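PDB 5HZD: terminal uridylyltransferase 1 from Trypanosoma brucei, which adds uridines from UTP to the 3'-hydroxyl of guide RNAs, ribosomal RNA and some mRNAs, and takes part in mitochondrial RNA editing. Local coordinates for residues Ala86-Ala91 with Ser246-Val251; Asn331-Ser336 with Ser484-Thr489; Ile465-Pro468 with Asn474-Arg477. All blocks are in the same frame, centred on the assembly; numbering follows the deposited sequence.

Contact 1. Residues Ala86-Ala91 with Ser246-Val251; sequences AHRARA and STTAAV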
loop_
_atom_site.group_PDB
_atom_site.type_symbol
_atom_site.label_atom_id
_atom_site.label_comp_id
_atom_site.label_asym_id
_atom_site.label_seq_id
_atom_site.Cartn_x
_atom_site.Cartn_y
_atom_site.Cartn_z
ATOM N N ALA A 86 1.001 14.897 0.049
ATOM C CA ALA A 86 -0.091 13.923 0.167
ATOM C C ALA A 86 -1.150 14.403 1.181
ATOM O O ALA A 86 -2.342 14.205 0.971
ATOM C CB ALA A 86 0.453 12.510 0.567
ATOM N N HIS A 87 -0.708 15.031 2.264
ATOM C CA HIS A 87 -1.637 15.617 3.235
ATOM C C HIS A 87 -2.549 16.650 2.572
ATOM O O HIS A 87 -3.766 16.697 2.835
ATOM C CB HIS A 87 -0.913 16.290 4.393
ATOM C CG HIS A 87 -0.095 15.364 5.243
ATOM N ND1 HIS A 87 0.612 15.821 6.329
ATOM C CD2 HIS A 87 0.096 14.025 5.192
ATOM C CE1 HIS A 87 1.230 14.802 6.903
ATOM N NE2 HIS A 87 0.941 13.706 6.235
ATOM N N ARG A 88 -1.968 17.496 1.737
ATOM C CA ARG A 88 -2.777 18.505 1.067
ATOM C C ARG A 88 -3.751 17.847 0.098
ATOM O O ARG A 88 -4.931 18.249 0.010
ATOM C CB ARG A 88 -1.886 19.512 0.366
ATOM C CG ARG A 88 -1.078 20.310 1.379
ATOM C CD ARG A 88 -0.457 21.571 0.821
ATOM N NE ARG A 88 0.664 21.262 -0.045
ATOM C CZ ARG A 88 1.911 21.065 0.367
ATOM N NH1 ARG A 88 2.233 21.165 1.661
ATOM N NH2 ARG A 88 2.850 20.780 -0.531
ATOM N N ALA A 89 -3.286 16.838 -0.651
ATOM C CA ALA A 89 -4.193 16.131 -1.545
ATOM C C ALA A 89 -5.374 15.510 -0.807
ATOM O O ALA A 89 -6.508 15.536 -1.291
ATOM C CB ALA A 89 -3.431 15.049 -2.358
ATOM N N ARG A 90 -5.108 14.955 0.379
ATOM C CA ARG A 90 -6.151 14.344 1.198
ATOM C C ARG A 90 -7.192 15.393 1.580
ATOM O O ARG A 90 -8.383 15.135 1.484
ATOM C CB ARG A 90 -5.544 13.760 2.499
ATOM C CG ARG A 90 -6.525 12.872 3.291
ATOM C CD ARG A 90 -6.166 12.823 4.794
ATOM N NE ARG A 90 -6.219 14.187 5.288
ATOM C CZ ARG A 90 -7.344 14.789 5.624
ATOM N NH1 ARG A 90 -8.506 14.107 5.589
ATOM N NH2 ARG A 90 -7.310 16.068 5.977
ATOM N N ALA A 91 -6.738 16.570 2.033
ATOM C CA ALA A 91 -7.676 17.618 2.416
ATOM C C ALA A 91 -8.474 18.073 1.216
ATOM O O ALA A 91 -9.680 18.357 1.346
ATOM C CB ALA A 91 -6.942 18.790 3.061
ATOM N N SER A 246 -4.037 29.034 -0.990
ATOM C CA SER A 246 -3.357 27.744 -1.052
ATOM C C SER A 246 -4.043 26.875 -2.094
ATOM O O SER A 246 -5.135 27.191 -2.549
ATOM C CB SER A 246 -3.414 27.048 0.302
ATOM O OG SER A 246 -4.722 26.587 0.580
ATOM N N THR A 247 -3.389 25.784 -2.476
ATOM C CA THR A 247 -4.012 24.824 -3.391
ATOM C C THR A 247 -5.221 24.155 -2.765
ATOM O O THR A 247 -6.157 23.786 -3.462
ATOM C CB THR A 247 -3.001 23.740 -3.827
ATOM O OG1 THR A 247 -2.331 23.232 -2.667
ATOM C CG2 THR A 247 -1.967 24.326 -4.782
ATOM N N THR A 248 -5.215 23.955 -1.453
ATOM C CA THR A 248 -6.371 23.354 -0.810
ATOM C C THR A 248 -7.551 24.338 -0.820
ATOM O O THR A 248 -8.690 23.945 -1.118
ATOM C CB THR A 248 -6.043 22.889 0.617
ATOM O OG1 THR A 248 -4.950 21.957 0.558
ATOM C CG2 THR A 248 -7.221 22.194 1.235
ATOM N N ALA A 249 -7.287 25.607 -0.508
ATOM C CA ALA A 249 -8.354 26.600 -0.619
ATOM C C ALA A 249 -8.886 26.677 -2.046
ATOM O O ALA A 249 -10.071 26.935 -2.247
ATOM C CB ALA A 249 -7.880 27.991 -0.155
ATOM N N ALA A 250 -8.027 26.456 -3.037
ATOM C CA ALA A 250 -8.454 26.540 -4.427
ATOM C C ALA A 250 -9.452 25.429 -4.753
ATOM O O ALA A 250 -10.438 25.657 -5.451
ATOM C CB ALA A 250 -7.268 26.500 -5.373
ATOM N N VAL A 251 -9.216 24.225 -4.247
ATOM C CA VAL A 251 -10.195 23.157 -4.442
ATOM C C VAL A 251 -11.483 23.410 -3.635
ATOM O O VAL A 251 -12.582 23.177 -4.120
ATOM C CB VAL A 251 -9.569 21.793 -4.114
ATOM C CG1 VAL A 251 -10.619 20.683 -4.252
ATOM C CG2 VAL A 251 -8.371 21.544 -5.041
#
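Arg88 and Ala91 of helix 80-100 meet Thr247 and Thr248 at the start of helix 247-254, giving a nearly parallel helix pair with a crossing angle of -16° and short-segment axes 9.4 Å apart. The pair joins the central palm region to the insertion that carries the four-stranded antiparallel sheet, since helix 247-254 follows strand 239-244 directly. Along the first helix, Arg88 comes first. Its CB sits 3.9 Å from Thr248 OG1, while its carbonyl O stands 3.7 Å from the same OG1, too far for a hydrogen bond; that hydroxyl instead has a weak bond to Gln92 NE2, farther along helix 80-100. Toward the end of the arginine chain, Arg88 CD comes within 4.3 Å of Thr247 OG1, a loose approach. The polar ends are linked indirectly: the carboxylate of Glu279 takes a salt bridge from Arg88 NE on OE2 and a hydrogen bond with Thr247 OG1 on OE1, clasping both helices. One turn on from Arg88, the methyl of Ala91 meets Thr248 CG2 at 3.9 Å. Thr248 thus straddles that turn, with OG1 beside Arg88 and CG2, trans to its backbone N, beside Ala91. The second helix is fixed at its beginning by Ser246, the N-cap, whose OG accepts a nearly straight bond from Ala249 N (3.0 Å, 171°).

Contact 2. Residues Asn331-Ser336 with Ser484-Thr489; sequences NGYFTS and SLRVRT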
loop_
_atom_site.group_PDB
_atom_site.type_symbol
_atom_site.label_atom_id
_atom_site.label_comp_id
_atom_site.label_asym_id
_atom_site.label_seq_id
_atom_site.Cartn_x
_atom_site.Cartn_y
_atom_site.Cartn_z
ATOM N N ASN A 331 -1.672 -13.752 -10.274
ATOM C CA ASN A 331 -1.471 -15.126 -10.706
ATOM C C ASN A 331 -1.404 -16.091 -9.547
ATOM O O ASN A 331 -0.893 -17.189 -9.698
ATOM C CB ASN A 331 -0.212 -15.257 -11.556
ATOM C CG ASN A 331 -0.332 -14.498 -12.845
ATOM O OD1 ASN A 331 0.483 -13.625 -13.152
ATOM N ND2 ASN A 331 -1.378 -14.807 -13.603
ATOM N N GLY A 332 -1.900 -15.657 -8.393
ATOM C CA GLY A 332 -2.112 -16.560 -7.267
ATOM C C GLY A 332 -0.956 -16.628 -6.279
ATOM O O GLY A 332 -0.986 -17.412 -5.310
ATOM N N TYR A 333 0.083 -15.831 -6.516
ATOM C CA TYR A 333 1.186 -15.833 -5.560
ATOM C C TYR A 333 0.847 -14.856 -4.441
ATOM O O TYR A 333 -0.333 -14.471 -4.271
ATOM C CB TYR A 333 2.521 -15.522 -6.228
ATOM C CG TYR A 333 2.990 -16.614 -7.171
ATOM C CD1 TYR A 333 3.768 -17.668 -6.710
ATOM C CD2 TYR A 333 2.646 -16.579 -8.517
ATOM C CE1 TYR A 333 4.200 -18.668 -7.564
ATOM C CE2 TYR A 333 3.067 -17.578 -9.386
ATOM C CZ TYR A 333 3.849 -18.617 -8.896
ATOM O OH TYR A 333 4.270 -19.619 -9.756
ATOM N N PHE A 334 1.848 -14.435 -3.671
ATOM C CA PHE A 334 1.564 -13.591 -2.507
ATOM C C PHE A 334 1.343 -12.128 -2.881
ATOM O O PHE A 334 1.743 -11.653 -3.942
ATOM C CB PHE A 334 2.740 -13.649 -1.538
ATOM C CG PHE A 334 2.895 -14.963 -0.849
ATOM C CD1 PHE A 334 1.859 -15.512 -0.107
ATOM C CD2 PHE A 334 4.107 -15.639 -0.906
ATOM C CE1 PHE A 334 2.011 -16.733 0.546
ATOM C CE2 PHE A 334 4.266 -16.843 -0.240
ATOM C CZ PHE A 334 3.229 -17.395 0.481
ATOM N N THR A 335 0.691 -11.414 -1.978
ATOM C CA THR A 335 0.572 -9.974 -2.078
ATOM C C THR A 335 1.721 -9.297 -1.337
ATOM O O THR A 335 2.459 -9.928 -0.553
ATOM C CB THR A 335 -0.713 -9.521 -1.384
ATOM O OG1 THR A 335 -0.700 -9.975 -0.019
ATOM C CG2 THR A 335 -1.931 -10.085 -2.081
ATOM N N SER A 336 1.854 -7.993 -1.515
ATOM C CA SER A 336 2.858 -7.262 -0.752
ATOM C C SER A 336 2.585 -7.340 0.743
ATOM O O SER A 336 3.521 -7.423 1.562
ATOM C CB SER A 336 2.930 -5.806 -1.208
ATOM O OG SER A 336 3.431 -5.764 -2.549
ATOM N N SER A 484 4.560 -23.699 -5.006
ATOM C CA SER A 484 5.252 -23.519 -3.714
ATOM C C SER A 484 6.745 -23.760 -3.901
ATOM O O SER A 484 7.571 -23.115 -3.248
ATOM C CB SER A 484 4.700 -24.450 -2.610
ATOM O OG SER A 484 5.124 -25.794 -2.784
ATOM N N LEU A 485 7.093 -24.654 -4.818
ATOM C CA LEU A 485 8.504 -24.968 -5.018
ATOM C C LEU A 485 9.165 -23.851 -5.833
ATOM O O LEU A 485 10.373 -23.620 -5.691
ATOM C CB LEU A 485 8.668 -26.337 -5.673
ATOM C CG LEU A 485 8.207 -27.464 -4.717
ATOM C CD1 LEU A 485 8.488 -28.837 -5.315
ATOM C CD2 LEU A 485 8.859 -27.319 -3.320
ATOM N N ARG A 486 8.387 -23.161 -6.670
ATOM C CA ARG A 486 8.873 -21.920 -7.290
ATOM C C ARG A 486 9.207 -20.876 -6.228
ATOM O O ARG A 486 10.225 -20.185 -6.323
ATOM C CB ARG A 486 7.877 -21.376 -8.337
ATOM C CG ARG A 486 7.766 -22.299 -9.555
ATOM C CD ARG A 486 6.646 -21.877 -10.521
ATOM N NE ARG A 486 6.893 -20.539 -11.057
ATOM C CZ ARG A 486 7.641 -20.309 -12.132
ATOM N NH1 ARG A 486 8.203 -21.327 -12.770
ATOM N NH2 ARG A 486 7.832 -19.067 -12.567
ATOM N N VAL A 487 8.372 -20.759 -5.203
ATOM C CA VAL A 487 8.639 -19.843 -4.105
ATOM C C VAL A 487 9.890 -20.268 -3.336
ATOM O O VAL A 487 10.780 -19.458 -3.085
ATOM C CB VAL A 487 7.441 -19.750 -3.141
ATOM C CG1 VAL A 487 7.804 -18.865 -1.942
ATOM C CG2 VAL A 487 6.238 -19.147 -3.884
ATOM N N ARG A 488 9.957 -21.542 -2.955
ATOM C CA ARG A 488 11.137 -22.037 -2.253
ATOM C C ARG A 488 12.403 -21.793 -3.063
ATOM O O ARG A 488 13.448 -21.484 -2.489
ATOM C CB ARG A 488 11.018 -23.526 -1.926
ATOM C CG ARG A 488 9.898 -23.873 -0.913
ATOM C CD ARG A 488 10.046 -23.179 0.455
ATOM N NE ARG A 488 11.254 -23.608 1.166
ATOM C CZ ARG A 488 11.369 -24.727 1.887
ATOM N NH1 ARG A 488 10.355 -25.596 2.009
ATOM N NH2 ARG A 488 12.511 -24.987 2.507
ATOM N N THR A 489 12.334 -21.973 -4.382
ATOM C CA THR A 489 13.489 -21.705 -5.257
ATOM C C THR A 489 14.015 -20.298 -5.045
ATOM O O THR A 489 15.236 -20.098 -4.869
ATOM C CB THR A 489 13.147 -21.830 -6.760
ATOM O OG1 THR A 489 12.757 -23.177 -7.051
ATOM C CG2 THR A 489 14.350 -21.511 -7.634
#
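Val487 of helix 481-497 puts a methyl at the edge of each of two rings, Tyr333 and Phe334: Val487 CG2 lies near the Tyr333 ring plane, 4.0 Å from CD1, and Val487 CG1 near the Phe334 ring plane, 4.4 Å from CE2. This is an aromatic pair of a loop packed on one flank of the helix. With CG1 trans to its backbone N (chi1 175°), Val487 spreads its two branches, one to each ring. At the edge of the third flat group, the Arg486 guanidinium, Tyr333 OH accepts a weak, bent bond from NE (3.1 Å, 126°). The ring and guanidinium planes are inclined 53° to each other, so this is no stack. The firmer partner of Arg486 lies elsewhere: NH1 bonds to Leu33 O in the zinc-finger region, tying that part to the same helix. The loop then leads into helix 336-349, where Thr335 is the N-cap, its OG1 accepting from Ala338 N; the same segment ends in Ser336, a residue of the UTP site. Within helix 481-497, one turn carries an added clasp, Thr489 OG1 bonding Leu485 O at 2.8 Å on the other face of that carbonyl from Thr489 N.

Contact 3. Residues Ile465-Pro468 with Asn474-Arg477; sequences IEDP and NLGR. With SO4 (sulfate ion), chain C.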
loop_
_atom_site.group_PDB
_atom_site.type_symbol
_atom_site.label_atom_id
_atom_site.label_comp_id
_atom_site.label_asym_id
_atom_site.label_seq_id
_atom_site.Cartn_x
_atom_site.Cartn_y
_atom_site.Cartn_z
ATOM N N ILE A 465 0.027 -18.468 5.453
ATOM C CA ILE A 465 0.234 -17.188 6.127
ATOM C C ILE A 465 -1.162 -16.749 6.568
ATOM O O ILE A 465 -2.070 -16.604 5.728
ATOM C CB ILE A 465 0.815 -16.143 5.162
ATOM C CG1 ILE A 465 2.181 -16.605 4.653
ATOM C CG2 ILE A 465 0.954 -14.818 5.877
ATOM C CD1 ILE A 465 2.805 -15.589 3.670
ATOM N N GLU A 466 -1.351 -16.598 7.870
ATOM C CA GLU A 466 -2.661 -16.232 8.404
ATOM C C GLU A 466 -2.885 -14.724 8.242
ATOM O O GLU A 466 -2.036 -13.906 8.646
ATOM C CB GLU A 466 -2.754 -16.652 9.880
ATOM C CG GLU A 466 -4.115 -16.299 10.547
ATOM C CD GLU A 466 -4.346 -16.889 11.938
ATOM O OE1 GLU A 466 -3.394 -17.262 12.670
ATOM O OE2 GLU A 466 -5.534 -16.996 12.325
ATOM N N ASP A 467 -4.015 -14.330 7.646
ATOM C CA ASP A 467 -4.362 -12.906 7.595
ATOM C C ASP A 467 -4.709 -12.418 9.009
ATOM O O ASP A 467 -5.496 -13.052 9.732
ATOM C CB ASP A 467 -5.566 -12.685 6.676
ATOM C CG ASP A 467 -5.869 -11.228 6.475
ATOM O OD1 ASP A 467 -6.449 -10.614 7.381
ATOM O OD2 ASP A 467 -5.553 -10.700 5.406
ATOM N N PRO A 468 -4.101 -11.296 9.438
ATOM C CA PRO A 468 -4.302 -10.841 10.814
ATOM C C PRO A 468 -5.758 -10.566 11.202
ATOM O O PRO A 468 -6.136 -10.865 12.336
ATOM C CB PRO A 468 -3.496 -9.539 10.851
ATOM C CG PRO A 468 -2.358 -9.814 9.931
ATOM C CD PRO A 468 -2.995 -10.581 8.780
ATOM N N ASN A 474 -6.152 -17.889 4.206
ATOM C CA ASN A 474 -4.748 -18.139 3.928
ATOM C C ASN A 474 -4.262 -17.253 2.808
ATOM O O ASN A 474 -4.760 -17.344 1.679
ATOM C CB ASN A 474 -4.520 -19.622 3.544
ATOM C CG ASN A 474 -3.043 -19.943 3.299
ATOM O OD1 ASN A 474 -2.170 -19.179 3.700
ATOM N ND2 ASN A 474 -2.763 -21.068 2.614
ATOM N N LEU A 475 -3.272 -16.414 3.091
ATOM C CA LEU A 475 -2.716 -15.568 2.035
ATOM C C LEU A 475 -1.997 -16.404 0.972
ATOM O O LEU A 475 -1.769 -15.938 -0.145
ATOM C CB LEU A 475 -1.834 -14.440 2.601
ATOM C CG LEU A 475 -2.568 -13.583 3.643
ATOM C CD1 LEU A 475 -1.660 -12.478 4.164
ATOM C CD2 LEU A 475 -3.811 -12.953 3.009
ATOM N N GLY A 476 -1.667 -17.653 1.295
ATOM C CA GLY A 476 -1.137 -18.554 0.292
ATOM C C GLY A 476 -2.132 -19.532 -0.334
ATOM O O GLY A 476 -1.728 -20.576 -0.871
ATOM N N ARG A 477 -3.426 -19.214 -0.260
ATOM C CA ARG A 477 -4.473 -20.122 -0.693
ATOM C C ARG A 477 -4.460 -20.537 -2.152
ATOM O O ARG A 477 -5.091 -21.535 -2.509
ATOM C CB ARG A 477 -5.856 -19.552 -0.347
ATOM C CG ARG A 477 -6.180 -18.262 -1.091
ATOM C CD ARG A 477 -7.390 -17.541 -0.497
ATOM N NE ARG A 477 -7.593 -16.239 -1.164
ATOM C CZ ARG A 477 -6.876 -15.145 -0.918
ATOM N NH1 ARG A 477 -5.878 -15.168 -0.027
ATOM N NH2 ARG A 477 -7.148 -14.016 -1.568
HETATM S S SO4 C . -10.118 -15.246 -3.723
HETATM O O1 SO4 C . -10.813 -14.253 -2.910
HETATM O O2 SO4 C . -10.956 -15.621 -4.866
HETATM O O3 SO4 C . -9.853 -16.434 -2.910
HETATM O O4 SO4 C . -8.858 -14.669 -4.197
#
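Ile465 and Leu475 cross at about a right angle, the CG2 branch of the isoleucine touching Leu475 CD1 at 3.9 Å. The other methyl of the leucine reaches along the chain to Asp467, whose OD2 lies 3.7 Å from Leu475 CD2. Leu475 therefore spans the first segment with a forked end, one branch on a hydrocarbon and the other beside a carboxylate. Asp467 turns its second oxygen, OD1, to the backbone N atoms of Tyr469 and Glu470.

Backbone and amide bonds hold the two segments together beside this crossing. Leu475 N bonds Ile465 O at 2.9 Å, one of the bonds that make the single bridge of Glu466 with Asn474. Asn474 supplies the complement. Its OD1 accepts from Ile465 N (2.9 Å) and from Gly476 N, the two donors arriving on opposite faces of the amide, and the latter bond closes an Asx turn. The same amide sends ND2 to Arg460 O and Leu463 O, so both ends of this buried group are engaged.

Arg477 folds back over the type I turn that runs from Asn474 to itself. Its CG sits between backbone N and carbonyl carbon (chi1 65°), and the extended chain brings NH1 to Asn474 O at 3.0 Å, which also takes the turn bond from Arg477 N. The guanidinium edge then faces a sulfate, probably from the crystallisation liquor and held also by His478 NE2: NE bonds O3 at 2.9 Å and NH2 bonds O4.

Ile465 to Pro468 and Asn474 belong to the inferred nucleotide recognition motif of this uridylyltransferase. The side chain of Asp467, about 4 Å from that of Tyr337 and near Asn296, both residues of the UTP site, is placed consistently with that motif.

Contact 1 closes before the other two begin, and lies on the opposite side of the chain's centre, its centre 40 Å from that of contact 2 and 37 Å from that of contact 3. It joins the palm region to the inserted sheet domain. Contact 3 is nested inside the loop closed by contact 2, their centres 12 Å apart, and the two touch: Phe334 CE1 packs on Ile465 CD1 (3.4 Å) and on Gly476 CA. One aromatic ring thus links helix 481-497, the lead-in to helix 336-349 and the recognition loop, the last two both close to UTP-site residues. Contacts 2 and 3 illustrate how segments remote in sequence converge near one nucleotide pocket.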